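Local coordinates for polysaccharide biosynthesis protein CapD (Bacillus thuringiensis HD-771, PDB 6BWC) that probably acts as an NADP-dependent dehydratase of the short-chain dehydrogenase superfamily on UDP-N-acetylglucosamine, in the pathway to CMP-pseudaminic acid, which serves flagellin glycosylation, at residues M173-E184 with L330-T338. The protein carries 2 engineered substitutions. Numbering follows the deposited sequence.
With UD1 (uridine-diphosphate-N-acetylglucosamine), chain O.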
# COMPACT_ATOMS: atom_id res chain seq x y z
N MET C 173 -20.14 -18.14 -28.02
CA MET C 173 -21.61 -18.28 -28.05
C MET C 173 -22.26 -18.92 -26.81
O MET C 173 -21.91 -20.03 -26.38
CB MET C 173 -22.04 -19.06 -29.28
CG MET C 173 -21.45 -18.52 -30.55
SD MET C 173 -22.36 -19.07 -31.99
CE MET C 173 -20.92 -19.22 -33.06
N GLY C 174 -23.24 -18.20 -26.26
CA GLY C 174 -23.92 -18.60 -25.03
C GLY C 174 -23.19 -18.26 -23.75
O GLY C 174 -23.73 -18.50 -22.65
N SER C 175 -21.99 -17.68 -23.87
CA SER C 175 -21.17 -17.34 -22.72
C SER C 175 -21.88 -16.30 -21.86
O SER C 175 -22.59 -15.43 -22.39
CB SER C 175 -19.81 -16.80 -23.15
OG SER C 175 -19.93 -15.51 -23.73
N ARG C 176 -21.69 -16.41 -20.54
CA ARG C 176 -22.37 -15.56 -19.55
C ARG C 176 -22.57 -14.06 -19.93
O ARG C 176 -21.60 -13.33 -20.12
CB ARG C 176 -21.65 -15.65 -18.21
CG ARG C 176 -22.25 -16.70 -17.27
CD ARG C 176 -21.24 -17.23 -16.27
NE ARG C 176 -20.23 -16.24 -15.84
CZ ARG C 176 -20.28 -15.47 -14.75
NH1 ARG C 176 -21.32 -15.52 -13.91
NH2 ARG C 176 -19.27 -14.65 -14.48
N GLY C 177 -23.82 -13.63 -20.03
CA GLY C 177 -24.15 -12.23 -20.23
C GLY C 177 -24.07 -11.79 -21.66
O GLY C 177 -23.88 -10.62 -21.94
N SER C 178 -24.23 -12.73 -22.58
CA SER C 178 -24.10 -12.43 -24.00
C SER C 178 -25.47 -12.39 -24.67
O SER C 178 -26.51 -12.76 -24.07
CB SER C 178 -23.16 -13.43 -24.71
OG SER C 178 -23.84 -14.60 -25.17
N VAL C 179 -25.47 -11.92 -25.91
CA VAL C 179 -26.70 -11.57 -26.61
C VAL C 179 -27.67 -12.74 -26.72
O VAL C 179 -28.86 -12.52 -26.56
CB VAL C 179 -26.42 -10.88 -27.99
CG1 VAL C 179 -25.82 -11.83 -29.01
CG2 VAL C 179 -27.69 -10.23 -28.51
N ILE C 180 -27.18 -13.97 -26.94
CA ILE C 180 -28.06 -15.11 -27.25
C ILE C 180 -28.96 -15.53 -26.07
O ILE C 180 -30.18 -15.67 -26.26
CB ILE C 180 -27.27 -16.30 -27.87
CG1 ILE C 180 -26.93 -15.98 -29.34
CG2 ILE C 180 -28.07 -17.61 -27.75
CD1 ILE C 180 -26.09 -17.01 -30.08
N PRO C 181 -28.39 -15.73 -24.87
CA PRO C 181 -29.24 -15.93 -23.69
C PRO C 181 -30.07 -14.71 -23.32
O PRO C 181 -31.11 -14.89 -22.71
CB PRO C 181 -28.25 -16.21 -22.56
CG PRO C 181 -27.02 -16.67 -23.23
CD PRO C 181 -26.98 -16.04 -24.59
N LEU C 182 -29.59 -13.50 -23.64
CA LEU C 182 -30.36 -12.28 -23.40
C LEU C 182 -31.63 -12.23 -24.27
O LEU C 182 -32.75 -12.16 -23.75
CB LEU C 182 -29.48 -11.06 -23.67
CG LEU C 182 -30.12 -9.69 -23.50
CD1 LEU C 182 -30.63 -9.51 -22.09
CD2 LEU C 182 -29.11 -8.61 -23.84
N PHE C 183 -31.44 -12.30 -25.60
CA PHE C 183 -32.54 -12.35 -26.58
C PHE C 183 -33.54 -13.49 -26.31
O PHE C 183 -34.74 -13.23 -26.27
CB PHE C 183 -32.00 -12.44 -28.04
CG PHE C 183 -31.52 -11.12 -28.65
CD1 PHE C 183 -31.51 -9.92 -27.93
CD2 PHE C 183 -31.04 -11.09 -29.96
CE1 PHE C 183 -31.06 -8.76 -28.49
CE2 PHE C 183 -30.58 -9.91 -30.53
CZ PHE C 183 -30.59 -8.74 -29.79
N GLU C 184 -33.06 -14.73 -26.09
CA GLU C 184 -33.95 -15.82 -25.63
C GLU C 184 -34.84 -15.39 -24.49
O GLU C 184 -36.04 -15.62 -24.52
CB GLU C 184 -33.14 -17.03 -25.16
CG GLU C 184 -34.00 -18.18 -24.61
CD GLU C 184 -33.25 -19.51 -24.48
OE1 GLU C 184 -32.07 -19.49 -24.04
OE2 GLU C 184 -33.86 -20.57 -24.80
N LEU C 330 -26.22 -23.92 -36.28
CA LEU C 330 -25.26 -23.66 -35.20
C LEU C 330 -25.97 -23.45 -33.84
O LEU C 330 -25.79 -24.24 -32.90
CB LEU C 330 -24.38 -22.43 -35.54
CG LEU C 330 -22.86 -22.56 -35.51
CD1 LEU C 330 -22.27 -21.17 -35.70
CD2 LEU C 330 -22.30 -23.25 -34.26
N ILE C 331 -26.80 -22.40 -33.76
CA ILE C 331 -27.49 -22.04 -32.51
C ILE C 331 -28.26 -23.24 -31.94
O ILE C 331 -28.26 -23.46 -30.72
CB ILE C 331 -28.44 -20.84 -32.68
CG1 ILE C 331 -27.65 -19.55 -32.95
CG2 ILE C 331 -29.33 -20.67 -31.44
CD1 ILE C 331 -28.48 -18.43 -33.54
N LEU C 332 -28.89 -24.02 -32.82
CA LEU C 332 -29.55 -25.25 -32.40
C LEU C 332 -28.57 -26.32 -31.94
O LEU C 332 -28.64 -26.75 -30.78
CB LEU C 332 -30.47 -25.75 -33.51
CG LEU C 332 -31.65 -24.79 -33.71
CD1 LEU C 332 -32.56 -25.32 -34.80
CD2 LEU C 332 -32.44 -24.54 -32.43
N ASN C 333 -27.64 -26.72 -32.81
CA ASN C 333 -26.64 -27.75 -32.45
C ASN C 333 -25.69 -27.41 -31.31
O ASN C 333 -25.12 -28.32 -30.71
CB ASN C 333 -25.82 -28.18 -33.65
CG ASN C 333 -26.65 -28.91 -34.67
OD1 ASN C 333 -27.38 -29.84 -34.30
ND2 ASN C 333 -26.58 -28.49 -35.94
N GLN C 334 -25.51 -26.14 -31.01
CA GLN C 334 -24.74 -25.77 -29.84
C GLN C 334 -25.57 -25.73 -28.55
O GLN C 334 -25.03 -25.43 -27.49
CB GLN C 334 -24.01 -24.45 -30.10
CG GLN C 334 -22.93 -24.57 -31.16
CD GLN C 334 -21.86 -25.58 -30.79
OE1 GLN C 334 -21.45 -25.57 -29.61
NE2 GLN C 334 -21.43 -26.40 -31.64
N GLN C 335 -26.88 -26.04 -28.63
CA GLN C 335 -27.80 -26.09 -27.48
C GLN C 335 -27.75 -24.79 -26.68
O GLN C 335 -27.51 -24.78 -25.45
CB GLN C 335 -27.49 -27.29 -26.57
CG GLN C 335 -27.59 -28.67 -27.21
CD GLN C 335 -29.02 -29.09 -27.53
OE1 GLN C 335 -29.94 -28.72 -26.76
NE2 GLN C 335 -29.21 -29.80 -28.54
N LEU C 336 -27.95 -23.69 -27.39
CA LEU C 336 -27.86 -22.36 -26.82
C LEU C 336 -29.21 -21.87 -26.35
O LEU C 336 -29.30 -20.79 -25.77
CB LEU C 336 -27.24 -21.39 -27.84
CG LEU C 336 -25.83 -21.82 -28.27
CD1 LEU C 336 -25.22 -20.88 -29.30
CD2 LEU C 336 -24.90 -21.93 -27.06
N LEU C 337 -30.24 -22.66 -26.60
CA LEU C 337 -31.55 -22.41 -26.00
C LEU C 337 -31.67 -23.32 -24.77
O LEU C 337 -30.79 -24.16 -24.54
CB LEU C 337 -32.67 -22.59 -27.03
CG LEU C 337 -32.79 -21.47 -28.08
CD1 LEU C 337 -31.56 -21.39 -28.97
CD2 LEU C 337 -34.05 -21.64 -28.93
N THR C 338 -32.73 -23.15 -23.99
CA THR C 338 -32.75 -23.63 -22.60
C THR C 338 -33.81 -24.73 -22.36
O THR C 338 -34.89 -24.72 -22.95
CB THR C 338 -32.92 -22.39 -21.67
OG1 THR C 338 -31.73 -21.59 -21.73
CG2 THR C 338 -33.22 -22.77 -20.21
C1' UD1 O . -18.14 -10.13 -26.53
C2' UD1 O . -17.33 -10.17 -25.25
C3' UD1 O . -16.08 -9.30 -25.34
C4' UD1 O . -15.29 -9.57 -26.62
C5' UD1 O . -16.19 -9.75 -27.85
C6' UD1 O . -15.38 -10.36 -29.01
C7' UD1 O . -18.98 -10.54 -23.46
C8' UD1 O . -19.93 -9.86 -22.49
N2' UD1 O . -18.14 -9.74 -24.12
O1' UD1 O . -18.50 -8.79 -26.82
O3' UD1 O . -15.27 -9.53 -24.17
O4' UD1 O . -14.37 -8.52 -26.87
O5' UD1 O . -17.34 -10.58 -27.58
O6' UD1 O . -15.75 -9.80 -30.27
O7' UD1 O . -19.06 -11.76 -23.65
N1 UD1 O . -26.48 -6.42 -28.63
C2 UD1 O . -27.86 -6.09 -28.83
N3 UD1 O . -28.65 -5.89 -27.77
C4 UD1 O . -28.19 -6.00 -26.51
C5 UD1 O . -26.88 -6.33 -26.27
C6 UD1 O . -26.04 -6.56 -27.35
O2 UD1 O . -28.34 -5.96 -29.97
O4 UD1 O . -28.93 -5.83 -25.53
C1B UD1 O . -25.57 -6.62 -29.78
C2B UD1 O . -24.22 -5.90 -29.67
O2' UD1 O . -24.28 -4.57 -30.19
C3B UD1 O . -23.26 -6.80 -30.43
C4B UD1 O . -23.87 -8.17 -30.21
O4B UD1 O . -25.23 -7.98 -29.83
O3B UD1 O . -23.20 -6.56 -31.84
C5B UD1 O . -23.16 -8.98 -29.15
O5B UD1 O . -23.20 -8.40 -27.83
PA UD1 O . -22.54 -9.30 -26.68
O1A UD1 O . -22.88 -8.81 -25.29
O2A UD1 O . -22.75 -10.79 -26.95
O3A UD1 O . -20.95 -9.29 -26.95
PB UD1 O . -19.87 -8.23 -27.54
O1B UD1 O . -20.10 -6.87 -26.91
O2B UD1 O . -19.69 -8.27 -29.05
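Leu336 and Glu184 divide the meeting of these two segments into an apolar part and a polar one, the last modelled residues lying along helix 179-190. Traced outward, Leu336 begins with CB against Ile180 CG2 (3.9 Å). Its chi1 of -60° sets CG toward Met173 and Ile180. Chi2 (179°) then puts CD1 anti to CA, 3.7 Å from Met173 CB and also meeting Ile180 CD1, whereas CD2, the other branch, rests 3.6 Å from the backbone Met173 O, beside Gly174. Farther along, the Met173 chain bends about its CG-SD bond, bringing CE to Leu330 CD1, the two side chains crossing nearly at a right angle. Leu336 follows a Schellman motif at Gln335 that ends helix 324-333. In this SDR-type protein, with its Rossmann-type cofactor-binding sheet, that end packs against helix 179-190, whose N-terminal side meets UD1: Val179 N bonds UD1 O2A at 3.1 Å. The extended Glu184 side chain carries its carboxylate to Thr338. There OE2 receives Thr338 N through its syn lone pair (2.9 Å, with a bent N-H...O angle of 130°), and Thr338 OG1 donates to OE1 at 3.1 Å from above the carboxylate plane. Tyr251 OH lies within hydrogen-bonding reach of Glu184 OE2 and Thr338 O.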